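Local coordinates for GCN5-related N-acetyltransferase (Kribbella flavida, PDB 4H89), which probably acts as an acyltransferase of the GCN5-related family, moving acyl groups other than amino-acyl ones onto an acceptor that has not been identified, at residues F25-Y36 against A92-A100; A8-D18 against R61-V72. All blocks are in the same frame, centred on the assembly; numbering follows the deposited sequence. Where two conformers were deposited one is given.

Contact 1: F25-Y36 against A92-A100; sequences FFREIVSAGETY and ASFMVAAAA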
loop_
_atom_site.group_PDB
_atom_site.type_symbol
_atom_site.label_atom_id
_atom_site.label_comp_id
_atom_site.label_asym_id
_atom_site.label_seq_id
_atom_site.Cartn_x
_atom_site.Cartn_y
_atom_site.Cartn_z
ATOM N N PHE A 25 -20.683 0.046 -9.015
ATOM C CA PHE A 25 -20.073 -1.022 -8.204
ATOM C C PHE A 25 -19.203 -0.464 -7.136
ATOM O O PHE A 25 -19.193 -0.938 -6.021
ATOM C CB PHE A 25 -19.149 -1.963 -9.003
ATOM C CG PHE A 25 -19.740 -2.559 -10.237
ATOM C CD1 PHE A 25 -21.101 -2.636 -10.420
ATOM C CD2 PHE A 25 -18.875 -3.058 -11.224
ATOM C CE1 PHE A 25 -21.630 -3.166 -11.572
ATOM C CE2 PHE A 25 -19.401 -3.569 -12.396
ATOM C CZ PHE A 25 -20.781 -3.650 -12.554
ATOM N N PHE A 26 -18.385 0.509 -7.529
ATOM C CA PHE A 26 -17.513 1.193 -6.604
ATOM C C PHE A 26 -18.309 1.794 -5.468
ATOM O O PHE A 26 -17.993 1.629 -4.285
ATOM C CB PHE A 26 -16.626 2.223 -7.335
ATOM C CG PHE A 26 -15.815 3.042 -6.404
ATOM C CD1 PHE A 26 -14.686 2.515 -5.802
ATOM C CD2 PHE A 26 -16.172 4.312 -6.065
ATOM C CE1 PHE A 26 -13.926 3.256 -4.929
ATOM C CE2 PHE A 26 -15.425 5.044 -5.143
ATOM C CZ PHE A 26 -14.302 4.522 -4.589
ATOM N N ARG A 27 -19.340 2.557 -5.815
ATOM C CA ARG A 27 -20.201 3.156 -4.792
ATOM C C ARG A 27 -20.821 2.122 -3.854
ATOM O O ARG A 27 -20.842 2.371 -2.631
ATOM C CB ARG A 27 -21.260 4.044 -5.418
ATOM C CG ARG A 27 -20.715 5.227 -6.176
ATOM C CD ARG A 27 -19.887 6.184 -5.336
ATOM N NE ARG A 27 -19.488 7.323 -6.136
ATOM C CZ ARG A 27 -18.515 8.152 -5.809
ATOM N NH1 ARG A 27 -17.777 7.981 -4.741
ATOM N NH2 ARG A 27 -18.209 9.145 -6.618
ATOM N N GLU A 28 -21.292 0.982 -4.396
ATOM C CA GLU A 28 -21.873 -0.113 -3.566
ATOM C C GLU A 28 -20.820 -0.564 -2.555
ATOM O O GLU A 28 -21.084 -0.650 -1.355
ATOM C CB GLU A 28 -22.281 -1.373 -4.389
ATOM C CG GLU A 28 -23.433 -1.268 -5.411
ATOM C CD GLU A 28 -23.789 -2.576 -6.213
ATOM O OE1 GLU A 28 -22.931 -3.414 -6.672
ATOM O OE2 GLU A 28 -24.994 -2.767 -6.451
ATOM N N ILE A 29 -19.594 -0.804 -3.032
ATOM C CA ILE A 29 -18.537 -1.312 -2.136
ATOM C C ILE A 29 -18.192 -0.363 -1.005
ATOM O O ILE A 29 -18.072 -0.796 0.137
ATOM C CB ILE A 29 -17.265 -1.696 -2.919
ATOM C CG1 ILE A 29 -17.529 -3.008 -3.674
ATOM C CG2 ILE A 29 -16.033 -1.819 -2.014
ATOM C CD1 ILE A 29 -16.521 -3.334 -4.765
ATOM N N VAL A 30 -18.063 0.942 -1.296
ATOM C CA VAL A 30 -17.807 1.927 -0.259
ATOM C C VAL A 30 -18.967 1.986 0.729
ATOM O O VAL A 30 -18.763 1.990 1.945
ATOM C CB VAL A 30 -17.531 3.298 -0.851
ATOM C CG1 VAL A 30 -17.417 4.377 0.225
ATOM C CG2 VAL A 30 -16.297 3.255 -1.708
ATOM N N SER A 31 -20.188 2.035 0.209
ATOM C CA SER A 31 -21.376 2.064 1.063
ATOM C C SER A 31 -21.475 0.865 2.018
ATOM O O SER A 31 -21.775 1.039 3.205
ATOM C CB SER A 31 -22.632 2.147 0.201
ATOM O OG SER A 31 -23.777 2.214 1.027
ATOM N N ALA A 32 -21.219 -0.342 1.508
ATOM C CA ALA A 32 -21.359 -1.551 2.318
ATOM C C ALA A 32 -20.265 -1.597 3.372
ATOM O O ALA A 32 -20.511 -1.990 4.520
ATOM C CB ALA A 32 -21.349 -2.790 1.429
ATOM N N GLY A 33 -19.064 -1.166 3.021
ATOM C CA GLY A 33 -17.980 -1.053 4.003
ATOM C C GLY A 33 -17.489 -2.405 4.517
ATOM O O GLY A 33 -16.997 -2.495 5.639
ATOM N N GLU A 34 -17.633 -3.455 3.716
ATOM C CA GLU A 34 -17.327 -4.793 4.161
ATOM C C GLU A 34 -16.069 -5.411 3.539
ATOM O O GLU A 34 -15.592 -6.416 4.039
ATOM C CB GLU A 34 -18.542 -5.707 3.908
ATOM C CG GLU A 34 -19.729 -5.293 4.778
ATOM C CD GLU A 34 -21.017 -6.027 4.491
ATOM O OE1 GLU A 34 -21.305 -6.359 3.329
ATOM O OE2 GLU A 34 -21.764 -6.249 5.470
ATOM N N THR A 35 -15.499 -4.820 2.462
ATOM C CA THR A 35 -14.476 -5.488 1.666
ATOM C C THR A 35 -13.202 -4.721 1.306
ATOM O O THR A 35 -12.182 -5.335 1.049
ATOM C CB THR A 35 -15.057 -6.042 0.385
ATOM O OG1 THR A 35 -15.504 -4.967 -0.401
ATOM C CG2 THR A 35 -16.223 -7.002 0.686
ATOM N N TYR A 36 -13.254 -3.406 1.238
ATOM C CA TYR A 36 -12.107 -2.595 0.781
ATOM C C TYR A 36 -12.212 -1.258 1.557
ATOM O O TYR A 36 -13.308 -0.789 1.846
ATOM C CB TYR A 36 -12.164 -2.326 -0.750
ATOM C CG TYR A 36 -11.696 -3.432 -1.766
ATOM C CD1 TYR A 36 -10.361 -3.803 -1.886
ATOM C CD2 TYR A 36 -12.601 -4.038 -2.652
ATOM C CE1 TYR A 36 -9.942 -4.777 -2.820
ATOM C CE2 TYR A 36 -12.193 -4.990 -3.596
ATOM C CZ TYR A 36 -10.854 -5.387 -3.679
ATOM O OH TYR A 36 -10.432 -6.369 -4.637
ATOM N N ALA A 92 -3.822 -6.449 -7.865
ATOM C CA ALA A 92 -5.060 -6.236 -8.543
ATOM C C ALA A 92 -6.155 -5.999 -7.533
ATOM O O ALA A 92 -6.042 -6.344 -6.356
ATOM C CB ALA A 92 -5.412 -7.455 -9.396
ATOM N N SER A 93 -7.230 -5.406 -8.030
ATOM C CA SER A 93 -8.488 -5.224 -7.327
ATOM C C SER A 93 -9.648 -5.677 -8.202
ATOM O O SER A 93 -9.557 -5.625 -9.410
ATOM C CB SER A 93 -8.681 -3.730 -6.988
ATOM O OG SER A 93 -7.632 -3.240 -6.178
ATOM N N PHE A 94 -10.724 -6.117 -7.535
ATOM C CA PHE A 94 -11.883 -6.695 -8.200
ATOM C C PHE A 94 -13.169 -6.112 -7.670
ATOM O O PHE A 94 -13.302 -5.903 -6.457
ATOM C CB PHE A 94 -11.918 -8.229 -7.986
ATOM C CG PHE A 94 -10.670 -8.897 -8.458
ATOM C CD1 PHE A 94 -10.543 -9.294 -9.771
ATOM C CD2 PHE A 94 -9.576 -9.059 -7.623
ATOM C CE1 PHE A 94 -9.350 -9.830 -10.242
ATOM C CE2 PHE A 94 -8.387 -9.592 -8.096
ATOM C CZ PHE A 94 -8.281 -10.017 -9.387
HETATM N N MSE A 95 -14.110 -5.888 -8.583
HETATM C CA MSE A 95 -15.473 -5.496 -8.199
HETATM C C MSE A 95 -16.423 -6.274 -9.025
HETATM O O MSE A 95 -16.352 -6.298 -10.225
HETATM C CB MSE A 95 -15.708 -4.026 -8.465
HETATM C CG MSE A 95 -14.663 -3.240 -7.702
HETATM SE SE MSE A 95 -15.196 -1.381 -7.737
HETATM C CE MSE A 95 -14.774 -0.981 -5.873
ATOM N N VAL A 96 -17.343 -6.927 -8.354
ATOM C CA VAL A 96 -18.415 -7.686 -9.003
ATOM C C VAL A 96 -19.767 -7.102 -8.587
ATOM O O VAL A 96 -20.026 -6.898 -7.411
ATOM C CB VAL A 96 -18.342 -9.168 -8.616
ATOM C CG1 VAL A 96 -19.493 -9.950 -9.219
ATOM C CG2 VAL A 96 -17.005 -9.784 -9.049
ATOM N N ALA A 97 -20.627 -6.861 -9.558
ATOM C CA ALA A 97 -21.985 -6.383 -9.286
ATOM C C ALA A 97 -22.707 -7.285 -8.326
ATOM O O ALA A 97 -22.629 -8.480 -8.441
ATOM C CB ALA A 97 -22.773 -6.287 -10.596
ATOM N N ALA A 98 -23.393 -6.707 -7.354
ATOM C CA ALA A 98 -24.151 -7.534 -6.394
ATOM C C ALA A 98 -25.047 -8.558 -7.099
ATOM O O ALA A 98 -25.108 -9.742 -6.736
ATOM C CB ALA A 98 -24.981 -6.670 -5.477
ATOM N N ALA A 99 -25.692 -8.072 -8.156
ATOM C CA ALA A 99 -26.595 -8.894 -8.935
ATOM C C ALA A 99 -25.912 -9.999 -9.698
ATOM O O ALA A 99 -26.571 -10.941 -10.152
ATOM C CB ALA A 99 -27.377 -8.005 -9.897
ATOM N N ALA A 100 -24.590 -9.888 -9.858
ATOM C CA ALA A 100 -23.866 -10.890 -10.579
ATOM C C ALA A 100 -23.113 -11.861 -9.720
ATOM O O ALA A 100 -22.405 -12.685 -10.251
ATOM C CB ALA A 100 -22.911 -10.230 -11.543
HETATM O O HOH W 1 -26.013 -5.178 -8.723
HETATM O O HOH W 2 -7.618 -8.122 -4.740
#
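Met-95, built as selenomethionine, is the bump of this contact: it rises from strand 89-96 into a hollow on helix 19-32 between Phe-25, Phe-26 and Ile-29, touching all three. Helix and strand run nearly at right angles (97°), their axes 8.6 Å apart. CG sits beside the backbone N (chi1 -57°) and the chain then extends, carrying SE to 3.6 Å from Phe-26 CA. The methyl CE turns off at the end to meet the Phe-26 ring at its edge, 3.5 Å from CD1. Ile-29 walls another side, though its CD1 is modelled implausibly close to that methyl. At the base, Phe-25 CB rests 4.0 Å from Met-95 CB, while the Phe-25 ring lays one face over the Ala-97 backbone, with CE1 3.5 Å from Ala-97 CB. Trp-51 of helix 44-51 also packs on Met-95.

Polar contacts flank this packing. In one of its two conformers Tyr-36 stretches across to the strand, where its OH accepts the N-H of Phe-94 (2.9 Å, 163°). Glu-28, likewise in one conformer, takes a weak bond from Ala-98 N, and a water joins it, also weakly, to Ala-99 N.

Helix 19-32 packed on strand 89-96 belongs to the GNAT fold; in relatives this strand's backbone lines the acyl-CoA groove, so Tyr-36 probably lies beside that site.

Contact 2: A8-D18 against R61-V72; sequences ALQVRDAEDAD and RTTVAVDADGTV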
loop_
_atom_site.group_PDB
_atom_site.type_symbol
_atom_site.label_atom_id
_atom_site.label_comp_id
_atom_site.label_asym_id
_atom_site.label_seq_id
_atom_site.Cartn_x
_atom_site.Cartn_y
_atom_site.Cartn_z
ATOM N N ALA A 8 -21.445 -17.430 -22.098
ATOM C CA ALA A 8 -21.808 -16.065 -22.429
ATOM C C ALA A 8 -20.876 -15.068 -21.764
ATOM O O ALA A 8 -20.818 -13.927 -22.197
ATOM C CB ALA A 8 -23.256 -15.786 -22.031
ATOM N N LEU A 9 -20.131 -15.494 -20.749
ATOM C CA LEU A 9 -19.289 -14.563 -19.992
ATOM C C LEU A 9 -17.957 -14.410 -20.693
ATOM O O LEU A 9 -17.287 -15.389 -20.976
ATOM C CB LEU A 9 -19.030 -15.132 -18.580
ATOM C CG LEU A 9 -18.249 -14.335 -17.571
ATOM C CD1 LEU A 9 -19.009 -13.093 -17.230
ATOM C CD2 LEU A 9 -18.043 -15.158 -16.313
ATOM N N GLN A 10 -17.550 -13.143 -20.882
ATOM C CA GLN A 10 -16.226 -12.791 -21.382
ATOM C C GLN A 10 -15.557 -11.782 -20.484
ATOM O O GLN A 10 -16.188 -10.886 -19.969
ATOM C CB GLN A 10 -16.383 -12.183 -22.779
ATOM C CG GLN A 10 -15.155 -11.569 -23.361
ATOM C CD GLN A 10 -15.316 -11.148 -24.787
ATOM O OE1 GLN A 10 -15.829 -10.073 -25.093
ATOM N NE2 GLN A 10 -14.788 -11.962 -25.662
ATOM N N VAL A 11 -14.264 -11.948 -20.273
ATOM C CA VAL A 11 -13.405 -10.915 -19.708
ATOM C C VAL A 11 -12.603 -10.285 -20.877
ATOM O O VAL A 11 -11.923 -10.989 -21.626
ATOM C CB VAL A 11 -12.452 -11.486 -18.635
ATOM C CG1 VAL A 11 -11.595 -10.353 -18.089
ATOM C CG2 VAL A 11 -13.234 -12.164 -17.537
ATOM N N ARG A 12 -12.693 -8.966 -20.963
ATOM C CA ARG A 12 -12.031 -8.240 -22.026
ATOM C C ARG A 12 -11.528 -6.920 -21.458
ATOM O O ARG A 12 -11.923 -6.477 -20.369
ATOM C CB ARG A 12 -12.978 -7.936 -23.194
ATOM C CG ARG A 12 -14.189 -7.088 -22.833
ATOM C CD ARG A 12 -14.892 -6.534 -24.063
ATOM N NE ARG A 12 -16.130 -5.819 -23.759
ATOM C CZ ARG A 12 -16.236 -4.571 -23.234
ATOM N NH1 ARG A 12 -15.197 -3.825 -22.926
ATOM N NH2 ARG A 12 -17.437 -4.011 -23.004
ATOM N N ASP A 13 -10.617 -6.271 -22.203
ATOM C CA ASP A 13 -10.153 -4.972 -21.804
ATOM C C ASP A 13 -11.359 -4.016 -21.663
ATOM O O ASP A 13 -12.288 -4.010 -22.458
ATOM C CB ASP A 13 -9.205 -4.342 -22.829
ATOM C CG ASP A 13 -7.871 -5.013 -22.921
ATOM O OD1 ASP A 13 -7.602 -6.041 -22.295
ATOM O OD2 ASP A 13 -7.067 -4.464 -23.714
ATOM N N ALA A 14 -11.332 -3.201 -20.620
ATOM C CA ALA A 14 -12.338 -2.179 -20.417
ATOM C C ALA A 14 -12.182 -1.115 -21.504
ATOM O O ALA A 14 -11.069 -0.782 -21.894
ATOM C CB ALA A 14 -12.184 -1.559 -19.044
ATOM N N GLU A 15 -13.319 -0.591 -21.957
ATOM C CA GLU A 15 -13.381 0.526 -22.886
ATOM C C GLU A 15 -13.781 1.728 -22.068
ATOM O O GLU A 15 -14.408 1.589 -21.020
ATOM C CB GLU A 15 -14.423 0.233 -23.994
ATOM C CG GLU A 15 -13.943 -0.958 -24.867
ATOM C CD GLU A 15 -14.998 -1.680 -25.735
ATOM O OE1 GLU A 15 -16.087 -1.126 -26.019
ATOM O OE2 GLU A 15 -14.715 -2.842 -26.158
ATOM N N ASP A 16 -13.438 2.917 -22.518
ATOM C CA ASP A 16 -13.792 4.143 -21.776
ATOM C C ASP A 16 -15.274 4.273 -21.492
ATOM O O ASP A 16 -15.687 4.651 -20.373
ATOM C CB ASP A 16 -13.317 5.351 -22.536
ATOM C CG ASP A 16 -11.825 5.389 -22.645
ATOM O OD1 ASP A 16 -11.161 5.544 -21.578
ATOM O OD2 ASP A 16 -11.331 5.217 -23.786
ATOM N N ALA A 17 -16.065 3.831 -22.453
ATOM C CA ALA A 17 -17.502 3.801 -22.337
ATOM C C ALA A 17 -18.054 2.850 -21.295
ATOM O O ALA A 17 -19.242 2.978 -20.950
ATOM C CB ALA A 17 -18.114 3.501 -23.698
ATOM N N ASP A 18 -17.250 1.892 -20.782
ATOM C CA ASP A 18 -17.716 0.997 -19.708
ATOM C C ASP A 18 -17.737 1.668 -18.341
ATOM O O ASP A 18 -18.347 1.148 -17.421
ATOM C CB ASP A 18 -16.786 -0.215 -19.650
ATOM C CG ASP A 18 -16.842 -1.070 -20.880
ATOM O OD1 ASP A 18 -17.901 -1.244 -21.471
ATOM O OD2 ASP A 18 -15.774 -1.670 -21.200
ATOM N N ARG A 61 -3.530 -2.672 -16.463
ATOM C CA ARG A 61 -4.664 -3.019 -17.301
ATOM C C ARG A 61 -5.932 -2.961 -16.489
ATOM O O ARG A 61 -5.894 -3.201 -15.282
ATOM C CB ARG A 61 -4.437 -4.420 -17.902
ATOM C CG ARG A 61 -5.578 -5.026 -18.731
ATOM C CD ARG A 61 -5.038 -6.283 -19.413
ATOM N NE ARG A 61 -6.055 -6.987 -20.176
ATOM C CZ ARG A 61 -6.575 -8.164 -19.864
ATOM N NH1 ARG A 61 -6.208 -8.787 -18.772
ATOM N NH2 ARG A 61 -7.463 -8.665 -20.661
ATOM N N THR A 62 -7.034 -2.617 -17.158
ATOM C CA THR A 62 -8.373 -2.710 -16.549
ATOM C C THR A 62 -9.224 -3.541 -17.462
ATOM O O THR A 62 -9.212 -3.354 -18.684
ATOM C CB THR A 62 -8.957 -1.320 -16.342
ATOM O OG1 THR A 62 -8.044 -0.533 -15.581
ATOM C CG2 THR A 62 -10.331 -1.357 -15.673
ATOM N N THR A 63 -9.980 -4.467 -16.870
ATOM C CA THR A 63 -10.874 -5.351 -17.592
ATOM C C THR A 63 -12.304 -5.213 -17.111
ATOM O O THR A 63 -12.539 -4.698 -16.013
ATOM C CB THR A 63 -10.478 -6.817 -17.418
ATOM O OG1 THR A 63 -10.561 -7.157 -16.042
ATOM C CG2 THR A 63 -9.068 -7.049 -17.922
ATOM N N VAL A 64 -13.206 -5.702 -17.949
ATOM C CA VAL A 64 -14.607 -5.910 -17.552
ATOM C C VAL A 64 -14.978 -7.348 -17.837
ATOM O O VAL A 64 -14.467 -7.959 -18.791
ATOM C CB VAL A 64 -15.613 -4.956 -18.215
ATOM C CG1 VAL A 64 -15.480 -3.568 -17.658
ATOM C CG2 VAL A 64 -15.478 -4.984 -19.728
ATOM N N ALA A 65 -15.904 -7.862 -17.033
ATOM C CA ALA A 65 -16.598 -9.115 -17.331
ATOM C C ALA A 65 -17.977 -8.698 -17.870
ATOM O O ALA A 65 -18.673 -7.890 -17.243
ATOM C CB ALA A 65 -16.793 -9.895 -16.080
ATOM N N VAL A 66 -18.354 -9.237 -19.018
ATOM C CA VAL A 66 -19.560 -8.918 -19.696
ATOM C C VAL A 66 -20.340 -10.151 -20.051
ATOM O O VAL A 66 -19.792 -11.205 -20.306
ATOM C CB VAL A 66 -19.304 -8.105 -20.966
ATOM C CG1 VAL A 66 -18.793 -6.702 -20.664
ATOM C CG2 VAL A 66 -18.461 -8.831 -21.983
ATOM N N ASP A 67 -21.660 -10.004 -20.053
ATOM C CA ASP A 67 -22.526 -11.081 -20.506
ATOM C C ASP A 67 -22.694 -11.016 -22.023
ATOM O O ASP A 67 -22.107 -10.174 -22.689
ATOM C CB ASP A 67 -23.866 -11.088 -19.740
ATOM C CG ASP A 67 -24.792 -9.985 -20.132
ATOM O OD1 ASP A 67 -24.530 -9.209 -21.099
ATOM O OD2 ASP A 67 -25.841 -9.917 -19.411
ATOM N N ALA A 68 -23.561 -11.873 -22.571
ATOM C CA ALA A 68 -23.673 -11.968 -24.024
ATOM C C ALA A 68 -24.366 -10.773 -24.652
ATOM O O ALA A 68 -24.285 -10.603 -25.853
ATOM C CB ALA A 68 -24.373 -13.254 -24.427
ATOM N N ASP A 69 -25.061 -9.959 -23.849
ATOM C CA ASP A 69 -25.637 -8.708 -24.334
ATOM C C ASP A 69 -24.666 -7.531 -24.213
ATOM O O ASP A 69 -25.015 -6.415 -24.552
ATOM C CB ASP A 69 -26.889 -8.344 -23.544
ATOM C CG ASP A 69 -27.964 -9.405 -23.613
ATOM O OD1 ASP A 69 -28.146 -10.005 -24.702
ATOM O OD2 ASP A 69 -28.648 -9.614 -22.581
ATOM N N GLY A 70 -23.452 -7.783 -23.716
ATOM C CA GLY A 70 -22.478 -6.735 -23.450
ATOM C C GLY A 70 -22.657 -6.025 -22.105
ATOM O O GLY A 70 -21.961 -5.026 -21.843
ATOM N N THR A 71 -23.590 -6.496 -21.253
ATOM C CA THR A 71 -23.778 -5.881 -19.939
ATOM C C THR A 71 -22.604 -6.172 -19.002
ATOM O O THR A 71 -22.218 -7.290 -18.859
ATOM C CB THR A 71 -25.034 -6.443 -19.283
ATOM O OG1 THR A 71 -26.149 -6.244 -20.163
ATOM C CG2 THR A 71 -25.350 -5.772 -17.967
ATOM N N VAL A 72 -22.055 -5.125 -18.415
ATOM C CA VAL A 72 -20.934 -5.240 -17.515
ATOM C C VAL A 72 -21.407 -5.831 -16.191
ATOM O O VAL A 72 -22.289 -5.263 -15.530
ATOM C CB VAL A 72 -20.270 -3.877 -17.298
ATOM C CG1 VAL A 72 -19.182 -3.949 -16.248
ATOM C CG2 VAL A 72 -19.716 -3.364 -18.611
HETATM O O HOH W 3 -9.163 -11.018 -21.514
HETATM O O HOH W 4 -20.095 -4.597 -23.886
#
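Arg-12 and Val-64 form one hydrogen-bonded pair of an antiparallel ladder, and Gln-10 with Val-66 forms the next. Arg-12 N gives to Val-64 O at 3.0 Å, Val-64 N returns to Arg-12 O at 2.8 Å, and Val-11 with Ala-65 fills the non-hydrogen-bonded place between the two pairs. Past the strand, Ala-14 N continues to Thr-62 O with an almost straight bond (176°).

Apolar contacts split by face. Leu-9 CD1 touches Ala-65 CB at 4.1 Å, on the side where helix 105-119 packs; Val-64 and Val-66 point to the other side, where Val-64 meets Ile-22 of helix 19-32.

One salt bridge crosses the contact: Arg-61 grips Asp-13 side-on, NE (2.8 Å) and NH2 (3.1 Å) both going to OD1, with planes 67° apart; its NH1 pairs with Asp-112. A second network, of Arg-12, Glu-15 and Asp-18, stays within 8-18. Arg-12 starts in the crowded position (chi1 60°), which sends its extended chain alongside Val-64, whose CG2 lies over one guanidinium face, 3.4 Å from Arg-12 NH1. End-on, NH1 reaches Asp-18 OD2 (2.8 Å) and NH2 reaches OD1, while Glu-15 OE2 sits over the opposite face by charge alone.

A leucine in place of Arg-12 would probably leave the Asp-18 and Glu-15 carboxylates without their charged mate and take away the flat group over Val-64 CG2. The chemistry implies an edge strand held by backbone bonds, with arginine-carboxylate pairs pinning its exit toward helix 19-32.

Overall arrangement
Both contacts build on one mixed sheet and interlock along the chain: 8-18 leads straight into helix 19-32, whose later turns supply contact 1. Their centres are about 17 Å apart, yet they touch where Phe-25 CZ lies 3.7 Å from Val-72 O. Contact 2 closes one edge of the sheet, at strand 10-13; contact 1 covers strand 89-96, two places further in than strand 61-66, with strand 72-80 between. Helix 19-32 therefore spans both, meeting Val-64 near its start and Met-95 further along. Residues 92-100 run on to Arg-101 and Arg-103, in a loop resembling the family's pyrophosphate-binding turn, so contact 1 is probably nearer the acyl-CoA site.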